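Thiol:disulfide interchange protein (Proteus mirabilis, PDB 4OD7) probably acts as a periplasmic dithiol oxidase of the DsbA family, passing disulfide bonds to folding proteins, and is captured here with a non-covalently bound peptide. Local coordinates at residues A21-E26 with E54-A59; Y61-L66 with F146-V151; A76-I81 with S134-Q139; M154-K159 with N184-K189. The protein carries 1 engineered substitution. All blocks are in the same frame, centred on the assembly; numbering follows the deposited sequence.

Interaction 1 (A21-E26 with E54-A59); sequences APQVVE and ENTKMA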
loop_
_atom_site.group_PDB
_atom_site.type_symbol
_atom_site.label_atom_id
_atom_site.label_comp_id
_atom_site.label_asym_id
_atom_site.label_seq_id
_atom_site.Cartn_x
_atom_site.Cartn_y
_atom_site.Cartn_z
ATOM N N ALA A 21 -1.624 -15.453 -4.797
ATOM C CA ALA A 21 -1.544 -14.088 -4.328
ATOM C C ALA A 21 -2.957 -13.630 -4.071
ATOM O O ALA A 21 -3.887 -14.150 -4.666
ATOM C CB ALA A 21 -0.860 -13.187 -5.350
ATOM N N PRO A 22 -3.131 -12.655 -3.182
ATOM C CA PRO A 22 -4.424 -11.984 -3.052
ATOM C C PRO A 22 -4.924 -11.433 -4.399
ATOM O O PRO A 22 -4.105 -11.234 -5.306
ATOM C CB PRO A 22 -4.117 -10.859 -2.077
ATOM C CG PRO A 22 -2.970 -11.328 -1.331
ATOM C CD PRO A 22 -2.147 -12.123 -2.235
ATOM N N GLN A 23 -6.224 -11.184 -4.545
ATOM C CA GLN A 23 -6.765 -10.719 -5.852
ATOM C C GLN A 23 -6.243 -9.281 -6.173
ATOM O O GLN A 23 -6.035 -8.908 -7.341
ATOM C CB GLN A 23 -8.287 -10.741 -5.856
ATOM C CG GLN A 23 -8.914 -12.068 -6.188
ATOM C CD GLN A 23 -10.390 -12.065 -5.873
ATOM O OE1 GLN A 23 -10.781 -12.187 -4.712
ATOM N NE2 GLN A 23 -11.217 -11.872 -6.891
ATOM N N VAL A 24 -6.101 -8.474 -5.122
ATOM C CA VAL A 24 -5.471 -7.150 -5.232
ATOM C C VAL A 24 -4.313 -6.974 -4.205
ATOM O O VAL A 24 -4.520 -7.114 -3.007
ATOM C CB VAL A 24 -6.495 -6.005 -5.043
ATOM C CG1 VAL A 24 -5.802 -4.660 -5.248
ATOM C CG2 VAL A 24 -7.647 -6.117 -6.033
ATOM N N VAL A 25 -3.104 -6.668 -4.680
ATOM C CA VAL A 25 -1.980 -6.358 -3.798
ATOM C C VAL A 25 -1.467 -4.927 -4.066
ATOM O O VAL A 25 -0.993 -4.618 -5.151
ATOM C CB VAL A 25 -0.800 -7.310 -3.964
ATOM C CG1 VAL A 25 0.255 -6.999 -2.896
ATOM C CG2 VAL A 25 -1.255 -8.784 -3.864
ATOM N N GLU A 26 -1.563 -4.096 -3.037
ATOM C CA GLU A 26 -1.106 -2.715 -2.994
ATOM C C GLU A 26 0.320 -2.648 -2.394
ATOM O O GLU A 26 0.612 -3.321 -1.411
ATOM C CB GLU A 26 -2.093 -1.931 -2.139
ATOM C CG GLU A 26 -3.512 -1.840 -2.678
ATOM C CD GLU A 26 -4.512 -1.102 -1.739
ATOM O OE1 GLU A 26 -4.109 -0.369 -0.843
ATOM O OE2 GLU A 26 -5.735 -1.343 -1.809
ATOM N N GLU A 54 -17.788 -8.039 -3.463
ATOM C CA GLU A 54 -17.747 -8.532 -2.093
ATOM C C GLU A 54 -16.882 -9.775 -2.036
ATOM O O GLU A 54 -16.839 -10.513 -3.001
ATOM N N ASN A 55 -16.154 -9.960 -0.936
ATOM C CA ASN A 55 -15.229 -11.091 -0.730
ATOM C C ASN A 55 -13.956 -11.024 -1.549
ATOM O O ASN A 55 -13.170 -11.972 -1.568
ATOM C CB ASN A 55 -15.874 -12.444 -1.136
ATOM C CG ASN A 55 -16.916 -12.929 -0.189
ATOM O OD1 ASN A 55 -16.753 -12.864 1.022
ATOM N ND2 ASN A 55 -18.007 -13.453 -0.744
ATOM N N THR A 56 -13.664 -9.886 -2.133
ATOM C CA THR A 56 -12.432 -9.795 -2.883
ATOM C C THR A 56 -11.246 -9.836 -1.902
ATOM O O THR A 56 -11.196 -9.048 -0.968
ATOM C CB THR A 56 -12.467 -8.515 -3.735
ATOM O OG1 THR A 56 -13.578 -8.585 -4.629
ATOM C CG2 THR A 56 -11.147 -8.294 -4.523
ATOM N N LYS A 57 -10.288 -10.732 -2.126
ATOM C CA LYS A 57 -9.141 -10.878 -1.226
ATOM C C LYS A 57 -8.163 -9.746 -1.491
ATOM O O LYS A 57 -7.589 -9.709 -2.578
ATOM C CB LYS A 57 -8.424 -12.196 -1.434
ATOM C CG LYS A 57 -9.268 -13.402 -1.188
ATOM C CD LYS A 57 -8.497 -14.672 -1.442
ATOM C CE LYS A 57 -8.228 -14.860 -2.928
ATOM N NZ LYS A 57 -9.508 -15.125 -3.662
ATOM N N MET A 58 -7.985 -8.861 -0.509
ATOM C CA MET A 58 -7.142 -7.659 -0.646
ATOM C C MET A 58 -5.903 -7.744 0.245
ATOM O O MET A 58 -5.922 -8.398 1.299
ATOM C CB MET A 58 -7.908 -6.387 -0.236
ATOM C CG MET A 58 -9.305 -6.251 -0.814
ATOM S SD MET A 58 -9.259 -5.943 -2.565
ATOM C CE MET A 58 -9.355 -4.155 -2.586
ATOM N N ALA A 59 -4.850 -7.031 -0.155
ATOM C CA ALA A 59 -3.635 -6.897 0.634
ATOM C C ALA A 59 -3.015 -5.514 0.363
ATOM O O ALA A 59 -3.170 -4.961 -0.729
ATOM C CB ALA A 59 -2.648 -7.999 0.299
#

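Interaction 2 (Y61-L66 with F146-V151); sequences YHVDFL and FQINGV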
loop_
_atom_site.group_PDB
_atom_site.type_symbol
_atom_site.label_atom_id
_atom_site.label_comp_id
_atom_site.label_asym_id
_atom_site.label_seq_id
_atom_site.Cartn_x
_atom_site.Cartn_y
_atom_site.Cartn_z
ATOM N N TYR A 61 0.828 -3.896 1.234
ATOM C CA TYR A 61 2.170 -4.190 1.734
ATOM C C TYR A 61 3.061 -2.961 1.706
ATOM O O TYR A 61 3.005 -2.171 0.771
ATOM C CB TYR A 61 2.804 -5.289 0.908
ATOM C CG TYR A 61 2.075 -6.633 0.966
ATOM C CD1 TYR A 61 1.318 -7.008 2.074
ATOM C CD2 TYR A 61 2.141 -7.520 -0.115
ATOM C CE1 TYR A 61 0.654 -8.259 2.088
ATOM C CE2 TYR A 61 1.500 -8.734 -0.106
ATOM C CZ TYR A 61 0.755 -9.094 0.974
ATOM O OH TYR A 61 0.135 -10.321 0.918
ATOM N N HIS A 62 3.894 -2.824 2.735
ATOM C CA HIS A 62 4.867 -1.743 2.828
ATOM C C HIS A 62 6.231 -2.217 2.276
ATOM O O HIS A 62 6.611 -3.419 2.363
ATOM C CB HIS A 62 5.006 -1.269 4.268
ATOM C CG HIS A 62 5.821 -0.021 4.412
ATOM N ND1 HIS A 62 7.195 -0.025 4.493
ATOM C CD2 HIS A 62 5.443 1.275 4.508
ATOM C CE1 HIS A 62 7.632 1.218 4.627
ATOM N NE2 HIS A 62 6.589 2.027 4.637
ATOM N N VAL A 63 6.931 -1.281 1.640
ATOM C CA VAL A 63 8.211 -1.593 1.048
ATOM C C VAL A 63 9.384 -1.093 1.920
ATOM O O VAL A 63 9.301 -0.084 2.578
ATOM C CB VAL A 63 8.319 -0.983 -0.377
ATOM C CG1 VAL A 63 7.153 -1.452 -1.287
ATOM C CG2 VAL A 63 8.411 0.533 -0.321
ATOM N N ASP A 64 10.499 -1.808 1.876
ATOM C CA ASP A 64 11.646 -1.502 2.709
ATOM C C ASP A 64 12.547 -0.489 2.092
ATOM O O ASP A 64 13.358 0.102 2.795
ATOM C CB ASP A 64 12.497 -2.743 2.962
ATOM C CG ASP A 64 11.841 -3.774 3.845
ATOM O OD1 ASP A 64 10.740 -3.564 4.399
ATOM O OD2 ASP A 64 12.447 -4.853 3.930
ATOM N N PHE A 65 12.426 -0.305 0.777
ATOM C CA PHE A 65 13.512 0.292 0.014
ATOM C C PHE A 65 13.523 1.816 -0.034
ATOM O O PHE A 65 14.469 2.394 -0.555
ATOM C CB PHE A 65 13.579 -0.282 -1.430
ATOM C CG PHE A 65 12.297 -0.186 -2.247
ATOM C CD1 PHE A 65 11.933 0.974 -2.881
ATOM C CD2 PHE A 65 11.518 -1.296 -2.442
ATOM C CE1 PHE A 65 10.794 1.036 -3.628
ATOM C CE2 PHE A 65 10.375 -1.230 -3.188
ATOM C CZ PHE A 65 10.016 -0.066 -3.795
ATOM N N LEU A 66 12.528 2.465 0.551
ATOM C CA LEU A 66 12.587 3.906 0.688
ATOM C C LEU A 66 12.816 4.256 2.142
ATOM O O LEU A 66 12.280 3.611 3.022
ATOM C CB LEU A 66 11.322 4.552 0.169
ATOM C CG LEU A 66 11.045 4.353 -1.332
ATOM C CD1 LEU A 66 9.737 5.029 -1.735
ATOM C CD2 LEU A 66 12.199 4.867 -2.161
ATOM N N PHE A 146 6.606 -9.803 -6.952
ATOM C CA PHE A 146 5.848 -8.937 -7.823
ATOM C C PHE A 146 6.778 -7.910 -8.509
ATOM O O PHE A 146 6.309 -7.050 -9.248
ATOM C CB PHE A 146 4.732 -8.247 -7.036
ATOM C CG PHE A 146 3.633 -9.164 -6.598
ATOM C CD1 PHE A 146 2.401 -9.100 -7.205
ATOM C CD2 PHE A 146 3.824 -10.090 -5.595
ATOM C CE1 PHE A 146 1.373 -9.940 -6.822
ATOM C CE2 PHE A 146 2.808 -10.917 -5.207
ATOM C CZ PHE A 146 1.577 -10.845 -5.831
ATOM N N GLN A 147 8.086 -8.034 -8.276
ATOM C CA GLN A 147 9.101 -7.132 -8.828
ATOM C C GLN A 147 8.759 -5.649 -8.672
ATOM O O GLN A 147 8.686 -4.896 -9.657
ATOM C CB GLN A 147 9.331 -7.444 -10.312
ATOM N N ILE A 148 8.550 -5.230 -7.428
ATOM C CA ILE A 148 8.141 -3.858 -7.140
ATOM C C ILE A 148 9.361 -3.041 -6.882
ATOM O O ILE A 148 10.095 -3.313 -5.943
ATOM C CB ILE A 148 7.202 -3.787 -5.945
ATOM C CG1 ILE A 148 6.019 -4.731 -6.168
ATOM C CG2 ILE A 148 6.770 -2.312 -5.657
ATOM C CD1 ILE A 148 5.251 -4.444 -7.418
ATOM N N ASN A 149 9.566 -2.047 -7.736
ATOM C CA ASN A 149 10.736 -1.192 -7.681
ATOM C C ASN A 149 10.367 0.246 -7.393
ATOM O O ASN A 149 11.236 1.054 -7.149
ATOM C CB ASN A 149 11.478 -1.223 -9.027
ATOM C CG ASN A 149 12.176 -2.540 -9.300
ATOM O OD1 ASN A 149 12.765 -3.154 -8.408
ATOM N ND2 ASN A 149 12.118 -2.979 -10.555
ATOM N N GLY A 150 9.073 0.542 -7.442
ATOM C CA GLY A 150 8.571 1.869 -7.253
ATOM C C GLY A 150 7.182 1.788 -6.684
ATOM O O GLY A 150 6.478 0.798 -6.863
ATOM N N VAL A 151 6.795 2.837 -5.974
ATOM C CA VAL A 151 5.510 2.909 -5.316
ATOM C C VAL A 151 4.910 4.283 -5.511
ATOM O O VAL A 151 5.617 5.280 -5.604
ATOM C CB VAL A 151 5.597 2.641 -3.793
ATOM C CG1 VAL A 151 5.830 1.157 -3.507
ATOM C CG2 VAL A 151 6.647 3.527 -3.121
#

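Interaction 3 (A76-I81 with S134-Q139); sequences AWAVAI and SLVSQQ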
loop_
_atom_site.group_PDB
_atom_site.type_symbol
_atom_site.label_atom_id
_atom_site.label_comp_id
_atom_site.label_asym_id
_atom_site.label_seq_id
_atom_site.Cartn_x
_atom_site.Cartn_y
_atom_site.Cartn_z
ATOM N N ALA A 76 6.301 -1.683 11.358
ATOM C CA ALA A 76 5.234 -0.822 11.872
ATOM C C ALA A 76 3.927 -1.122 11.161
ATOM O O ALA A 76 2.875 -1.192 11.771
ATOM C CB ALA A 76 5.596 0.648 11.677
ATOM N N TRP A 77 3.990 -1.263 9.853
ATOM C CA TRP A 77 2.780 -1.498 9.112
ATOM C C TRP A 77 2.230 -2.892 9.462
ATOM O O TRP A 77 1.032 -3.066 9.584
ATOM C CB TRP A 77 3.013 -1.379 7.617
ATOM C CG TRP A 77 1.740 -1.557 6.792
ATOM C CD1 TRP A 77 1.524 -2.475 5.843
ATOM C CD2 TRP A 77 0.537 -0.785 6.883
ATOM N NE1 TRP A 77 0.284 -2.332 5.316
ATOM C CE2 TRP A 77 -0.349 -1.294 5.934
ATOM C CE3 TRP A 77 0.135 0.301 7.659
ATOM C CZ2 TRP A 77 -1.628 -0.763 5.740
ATOM C CZ3 TRP A 77 -1.141 0.839 7.450
ATOM C CH2 TRP A 77 -1.997 0.301 6.515
ATOM N N ALA A 78 3.119 -3.872 9.606
ATOM C CA ALA A 78 2.721 -5.206 10.094
ATOM C C ALA A 78 2.027 -5.116 11.482
ATOM O O ALA A 78 1.142 -5.870 11.758
ATOM C CB ALA A 78 3.908 -6.143 10.146
ATOM N N VAL A 79 2.555 -4.291 12.387
ATOM C CA VAL A 79 1.926 -4.081 13.692
ATOM C C VAL A 79 0.531 -3.484 13.502
ATOM O O VAL A 79 -0.412 -3.863 14.190
ATOM C CB VAL A 79 2.796 -3.192 14.595
ATOM C CG1 VAL A 79 2.040 -2.810 15.878
ATOM C CG2 VAL A 79 4.085 -3.920 14.934
ATOM N N ALA A 80 0.415 -2.520 12.588
ATOM C CA ALA A 80 -0.854 -1.861 12.350
ATOM C C ALA A 80 -1.903 -2.869 11.889
ATOM O O ALA A 80 -3.071 -2.781 12.293
ATOM C CB ALA A 80 -0.691 -0.769 11.339
ATOM N N ILE A 81 -1.485 -3.776 11.001
ATOM C CA ILE A 81 -2.327 -4.860 10.496
ATOM C C ILE A 81 -2.694 -5.787 11.633
ATOM O O ILE A 81 -3.857 -6.147 11.771
ATOM C CB ILE A 81 -1.667 -5.640 9.378
ATOM C CG1 ILE A 81 -1.474 -4.708 8.164
ATOM C CG2 ILE A 81 -2.500 -6.870 8.999
ATOM C CD1 ILE A 81 -0.574 -5.265 7.150
ATOM N N SER A 134 5.654 -12.920 10.684
ATOM C CA SER A 134 5.089 -13.512 9.482
ATOM C C SER A 134 4.626 -12.470 8.500
ATOM O O SER A 134 4.866 -12.606 7.314
ATOM C CB SER A 134 3.898 -14.390 9.835
ATOM O OG SER A 134 4.317 -15.454 10.666
ATOM N N LEU A 135 3.982 -11.422 8.989
ATOM C CA LEU A 135 3.542 -10.322 8.117
ATOM C C LEU A 135 4.726 -9.594 7.481
ATOM O O LEU A 135 4.638 -9.120 6.354
ATOM C CB LEU A 135 2.704 -9.289 8.893
ATOM C CG LEU A 135 1.305 -9.731 9.260
ATOM C CD1 LEU A 135 0.741 -8.806 10.296
ATOM C CD2 LEU A 135 0.394 -9.761 8.071
ATOM N N VAL A 136 5.820 -9.454 8.212
ATOM C CA VAL A 136 6.982 -8.776 7.653
ATOM C C VAL A 136 7.514 -9.620 6.485
ATOM O O VAL A 136 7.815 -9.084 5.410
ATOM C CB VAL A 136 8.080 -8.504 8.752
ATOM C CG1 VAL A 136 9.514 -8.332 8.127
ATOM C CG2 VAL A 136 7.597 -7.344 9.728
ATOM N N SER A 137 7.637 -10.931 6.711
ATOM C CA SER A 137 8.105 -11.870 5.695
ATOM C C SER A 137 7.187 -11.828 4.509
ATOM O O SER A 137 7.639 -11.820 3.377
ATOM C CB SER A 137 8.226 -13.256 6.269
ATOM O OG SER A 137 9.144 -13.211 7.323
ATOM N N GLN A 138 5.886 -11.787 4.773
ATOM C CA GLN A 138 4.881 -11.752 3.717
ATOM C C GLN A 138 5.065 -10.562 2.782
ATOM O O GLN A 138 4.902 -10.697 1.574
ATOM C CB GLN A 138 3.490 -11.658 4.301
ATOM C CG GLN A 138 2.439 -11.796 3.217
ATOM C CD GLN A 138 1.082 -12.162 3.771
ATOM O OE1 GLN A 138 0.679 -13.311 3.723
ATOM N NE2 GLN A 138 0.361 -11.166 4.290
ATOM N N GLN A 139 5.336 -9.405 3.374
ATOM C CA GLN A 139 5.544 -8.154 2.633
ATOM C C GLN A 139 6.805 -8.170 1.782
ATOM O O GLN A 139 6.791 -7.870 0.582
ATOM C CB GLN A 139 5.592 -7.012 3.619
ATOM C CG GLN A 139 4.256 -6.760 4.237
ATOM C CD GLN A 139 4.281 -5.648 5.255
ATOM O OE1 GLN A 139 4.130 -4.470 4.916
ATOM N NE2 GLN A 139 4.451 -6.016 6.522
#

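Interaction 4 (M154-K159 with N184-K189); sequences MVIDGK and NQLLMK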
loop_
_atom_site.group_PDB
_atom_site.type_symbol
_atom_site.label_atom_id
_atom_site.label_comp_id
_atom_site.label_asym_id
_atom_site.label_seq_id
_atom_site.Cartn_x
_atom_site.Cartn_y
_atom_site.Cartn_z
ATOM N N MET A 154 0.096 -1.411 -7.764
ATOM C CA MET A 154 -0.999 -2.364 -7.474
ATOM C C MET A 154 -0.957 -3.468 -8.545
ATOM O O MET A 154 -0.741 -3.196 -9.728
ATOM C CB MET A 154 -2.364 -1.636 -7.461
ATOM C CG MET A 154 -3.548 -2.395 -6.932
ATOM S SD MET A 154 -5.107 -1.492 -7.062
ATOM C CE MET A 154 -4.891 -0.204 -5.860
ATOM N N VAL A 155 -1.039 -4.718 -8.119
ATOM C CA VAL A 155 -1.008 -5.841 -9.047
ATOM C C VAL A 155 -2.262 -6.667 -8.862
ATOM O O VAL A 155 -2.698 -6.865 -7.725
ATOM C CB VAL A 155 0.229 -6.670 -8.864
ATOM C CG1 VAL A 155 0.230 -7.823 -9.866
ATOM C CG2 VAL A 155 1.440 -5.760 -9.050
ATOM N N ILE A 156 -2.878 -7.102 -9.959
ATOM C CA ILE A 156 -4.156 -7.797 -9.856
ATOM C C ILE A 156 -4.053 -9.242 -10.322
ATOM O O ILE A 156 -3.455 -9.507 -11.345
ATOM C CB ILE A 156 -5.206 -7.044 -10.646
ATOM C CG1 ILE A 156 -5.384 -5.668 -9.996
ATOM C CG2 ILE A 156 -6.514 -7.800 -10.658
ATOM C CD1 ILE A 156 -6.143 -4.704 -10.812
ATOM N N ASP A 157 -4.624 -10.160 -9.534
ATOM C CA ASP A 157 -4.593 -11.598 -9.808
ATOM C C ASP A 157 -3.185 -12.161 -9.991
ATOM O O ASP A 157 -3.005 -13.246 -10.589
ATOM C CB ASP A 157 -5.459 -11.911 -11.026
ATOM C CG ASP A 157 -6.929 -11.672 -10.752
ATOM O OD1 ASP A 157 -7.351 -11.867 -9.586
ATOM O OD2 ASP A 157 -7.653 -11.261 -11.686
ATOM N N GLY A 158 -2.209 -11.461 -9.413
ATOM C CA GLY A 158 -0.811 -11.832 -9.519
ATOM C C GLY A 158 -0.285 -11.794 -10.939
ATOM O O GLY A 158 0.799 -12.302 -11.209
ATOM N N LYS A 159 -1.033 -11.160 -11.842
ATOM C CA LYS A 159 -0.768 -11.260 -13.289
ATOM C C LYS A 159 -0.770 -9.901 -14.020
ATOM O O LYS A 159 -0.025 -9.747 -14.987
ATOM C CB LYS A 159 -1.745 -12.240 -13.980
ATOM C CG LYS A 159 -3.180 -11.789 -14.185
ATOM C CD LYS A 159 -3.971 -12.882 -14.942
ATOM C CE LYS A 159 -5.326 -13.187 -14.283
ATOM N NZ LYS A 159 -6.232 -14.098 -15.073
ATOM N N ASN A 184 -11.870 -3.204 -11.445
ATOM C CA ASN A 184 -13.019 -4.100 -11.448
ATOM C C ASN A 184 -13.143 -4.816 -12.803
ATOM O O ASN A 184 -13.635 -5.947 -12.878
ATOM C CB ASN A 184 -14.303 -3.305 -11.185
ATOM C CG ASN A 184 -14.443 -2.850 -9.766
ATOM O OD1 ASN A 184 -13.665 -3.210 -8.898
ATOM N ND2 ASN A 184 -15.434 -2.022 -9.526
ATOM N N GLN A 185 -12.649 -4.177 -13.866
ATOM C CA GLN A 185 -12.658 -4.791 -15.186
ATOM C C GLN A 185 -11.573 -5.841 -15.267
ATOM O O GLN A 185 -11.767 -6.889 -15.864
ATOM C CB GLN A 185 -12.474 -3.737 -16.291
ATOM N N LEU A 186 -10.440 -5.584 -14.647
ATOM C CA LEU A 186 -9.395 -6.579 -14.586
ATOM C C LEU A 186 -9.763 -7.712 -13.655
ATOM O O LEU A 186 -9.210 -8.814 -13.737
ATOM C CB LEU A 186 -8.128 -5.952 -14.073
ATOM C CG LEU A 186 -7.374 -5.107 -15.074
ATOM C CD1 LEU A 186 -6.606 -4.041 -14.345
ATOM C CD2 LEU A 186 -6.442 -5.998 -15.838
ATOM N N LEU A 187 -10.651 -7.433 -12.711
ATOM C CA LEU A 187 -11.073 -8.488 -11.800
ATOM C C LEU A 187 -11.990 -9.506 -12.461
ATOM O O LEU A 187 -11.861 -10.729 -12.213
ATOM C CB LEU A 187 -11.754 -7.872 -10.585
ATOM C CG LEU A 187 -10.799 -7.229 -9.582
ATOM C CD1 LEU A 187 -11.620 -6.572 -8.514
ATOM C CD2 LEU A 187 -9.808 -8.260 -8.998
ATOM N N MET A 188 -12.927 -9.017 -13.277
ATOM C CA MET A 188 -13.819 -9.913 -14.027
ATOM C C MET A 188 -13.083 -10.645 -15.155
ATOM O O MET A 188 -13.695 -11.440 -15.865
ATOM C CB MET A 188 -15.031 -9.161 -14.605
ATOM C CG MET A 188 -16.107 -8.687 -13.593
ATOM S SD MET A 188 -16.892 -9.950 -12.535
ATOM C CE MET A 188 -15.921 -9.817 -11.018
ATOM N N LYS A 189 -11.779 -10.412 -15.299
ATOM C CA LYS A 189 -11.008 -10.987 -16.401
ATOM C C LYS A 189 -10.236 -12.259 -16.015
ATOM O O LYS A 189 -9.272 -12.219 -15.245
ATOM C CB LYS A 189 -10.057 -9.924 -16.928
ATOM C CG LYS A 189 -9.323 -10.281 -18.203
ATOM C CD LYS A 189 -8.566 -9.061 -18.699
ATOM C CE LYS A 189 -7.700 -9.332 -19.933
ATOM N NZ LYS A 189 -8.330 -8.815 -21.190
#

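Interaction 1 (A21-E26 with E54-A59)
Val24 and Val25 run parallel to Met58 and Ala59 as neighbouring strands, with CA atoms 4.9 Å apart at Val24-Met58 and 4.8 Å at Val25-Ala59. The backbone bonds follow the parallel pattern: Val24 gives its N to Lys57 O and its O to Ala59 N, and Glu26 N donates to Ala59 O at 2.9 Å. Ahead of the strand, the side chain of Gln23 extends the pairing. Its OE1 receives Lys57 N at 3.0 Å, a nearly straight bond (167°) whose donor stands above the amide carbonyl plane. The lysine side chain, crossing that of Gln23 at about a right angle, bends at chi3 and chi4 and brings NZ back to the same OE1 in a second, weak bond. On one face of the sheet Val24 and Met58 lie side by side, SD resting 3.7 Å from Val24 CB. On the other, Ala59 CB sits against Pro22 CG, also at 3.7 Å, with Val25 CG1 farther off. The carboxylate of Glu26 has its main partner outside the two segments, OE1 forming a salt bridge with Arg60. Strand 24-28 lies between 153-156 and the outermost strand 58-62 of the thioredoxin-fold sheet; helices 33-41 and 44-51 join it to 58-62, and Val25 bonds to Val155 along its other edge.

Interaction 2 (Y61-L66 with F146-V151)
Phe65 swings its ring onto the backbone of Ile148 and Asn149 because chi1 of 55° sets CG between its own backbone N and carbonyl carbon; Val151, with chi1 -74°, sets CG1 against Val63 and CG2 against Leu66. The outer end of the phenylalanine ring does the touching. CE2 lies 3.5 Å from Ile148 O and CE1 3.5 Å from Asn149 O, so the two carbonyls meet the ring carbons flanking CZ, each at an oblique approach, while CZ stands 3.8 Å from Gly150 N. Val63 CG2 sits 3.8 Å above the centre of one ring face and so backs the phenylalanine from within its own segment. Val63 and Val151 slide past each other in opposite directions, with their CG1 methyls 3.7 Å apart. Leu66 instead comes tip to tip with Val151, CD1 meeting CG2 at 3.7 Å. No hydrogen bond joins the two segments: a patch of methyls and one aromatic ring holds the strand exit against the loop. Three of these residues also meet the bound peptide: Val151 hydrogen-bonds to it through its backbone, and the peptide backbone packs on Phe65 and Leu66. The loop ending at Val151 probably corresponds to the cis-proline loop of thioredoxin-fold oxidoreductases, which binds substrate backbone. Segment 61-66 leaves the end of strand 58-62; the loop 146-151 links helix 130-145, which ends in a Schellman motif at Gln147, to strand 153-156. Phe27 of strand 24-28 packs on Ile148 and Val151, and Val143 of the helix packs on Val63.

Interaction 3 (A76-I81 with S134-Q139)
Leu135 reaches from helix 134-139 onto helix 76-81, and each part of its side chain finds a partner. CB lies 3.6 Å from Ala78 CB, close to where the CA atoms of these two residues come within 5.5 Å. Beyond it CG, placed anti to the carbonyl carbon by chi1 of -73°, divides into two methyls. CD1 stands 3.3 Å from Ala78 O and also meets Ile81 CG2; CD2 touches the same isoleucine methyl at 4.2 Å. Ala78 CB is thus packed from several directions, since Val136 CG2 and Gln139 NE2 approach it as well. Its small side chain suits a crossing in which the axes of the two short helical segments approach to 9.0 Å, their directions 121° apart. Helices 70-83 and 130-145 belong to the helical insertion characteristic of DsbA, packed beside the thioredoxin-fold sheet.

Gln139 carries the polar side of the contact. Its extended chain crosses Trp77 at about a right angle and sets OE1 at the edge of the indole, in its plane and 3.4 Å from CD1. The same oxygen accepts a hydrogen bond from His62 N, while NE2 turns back to Leu135 O at 3.1 Å. That carbonyl also receives Gln139 N, the two donors coming from opposite faces of its plane. Trp77 NE1 is engaged by Arg60 O. Methyl packing thus dominates between the segments, while buried Gln139 brings a polar amide to the interface; NE2 also bonds weakly to Thr74 O of helix 70-83, and with both ends held the amide's rotation is fixed, tying helix 130-145 to strand 58-62.

Interaction 4 (M154-K159 with N184-K189)
Ile156 stands at about a right angle to both Leu186 and Leu187, and its two branches part between them. CD1, at the end of the longer branch, meets Leu186 CD1 at 3.6 Å and lies 4.0 Å from CB of the same leucine. The shorter branch takes Leu187: Ile156 CG2 is 3.7 Å from Leu187 CD2. This division follows from chi1 of -64°, which sends CG1 anti to the carbonyl carbon and CG2 anti to the backbone N, so one isoleucine engages two successive residues of the last helical turn. Leu186 has its CB directed at the strand; Leu187 starts off to one side and brings CD2 back across to the isoleucine.

Farther along, the contact turns polar but makes no hydrogen bond. The carboxylate of Asp157 faces the end of the helix, with OD2 3.6 Å from Leu186 O. Because both are acceptors, they are neighbours rather than partners. Lys159, its chain bent at chi3, brings NZ to 3.6 Å from Lys189 O; the positive charge there may ease the gathering of oxygens. A type I' beta turn, closed by a hydrogen bond from Lys159 N to Ile156 O, leads from strand 153-156 to 160-162, with positive phi at Asp157 and Gly158.

Here the C-terminal end of helix 172-187 lies against the end of strand 153-156. Val183, one turn earlier in the helix, also packs on Ile156, and Met162 and Tyr160 of strand 160-162 pack on Leu186, so the helix spans two adjacent strands of the sheet.

Interactions 1, 2 and 4 all reach the same thioredoxin-fold sheet. Interactions 1 and 4, with centres about 9 Å apart, share the seam between strands 24-28 and 153-156. Interaction 2 continues from interaction 1 along strand 58-62, and its Phe146 reaches interactions 1 and 4: CZ touches Ala21 CB and CD1 touches Val155 CB. Interaction 3 is fastened to interaction 2 by His62 N and Gln139 OE1, 2.7 Å apart. Interaction 2 meets the peptide; the centre of interaction 4 lies about 19 Å from that of interaction 2. The natural redox-active disulfide, between positions 32 and 35, is absent because Ser32 is engineered; the pair sits where helix 33-41 begins, after strand 24-28 of interaction 1.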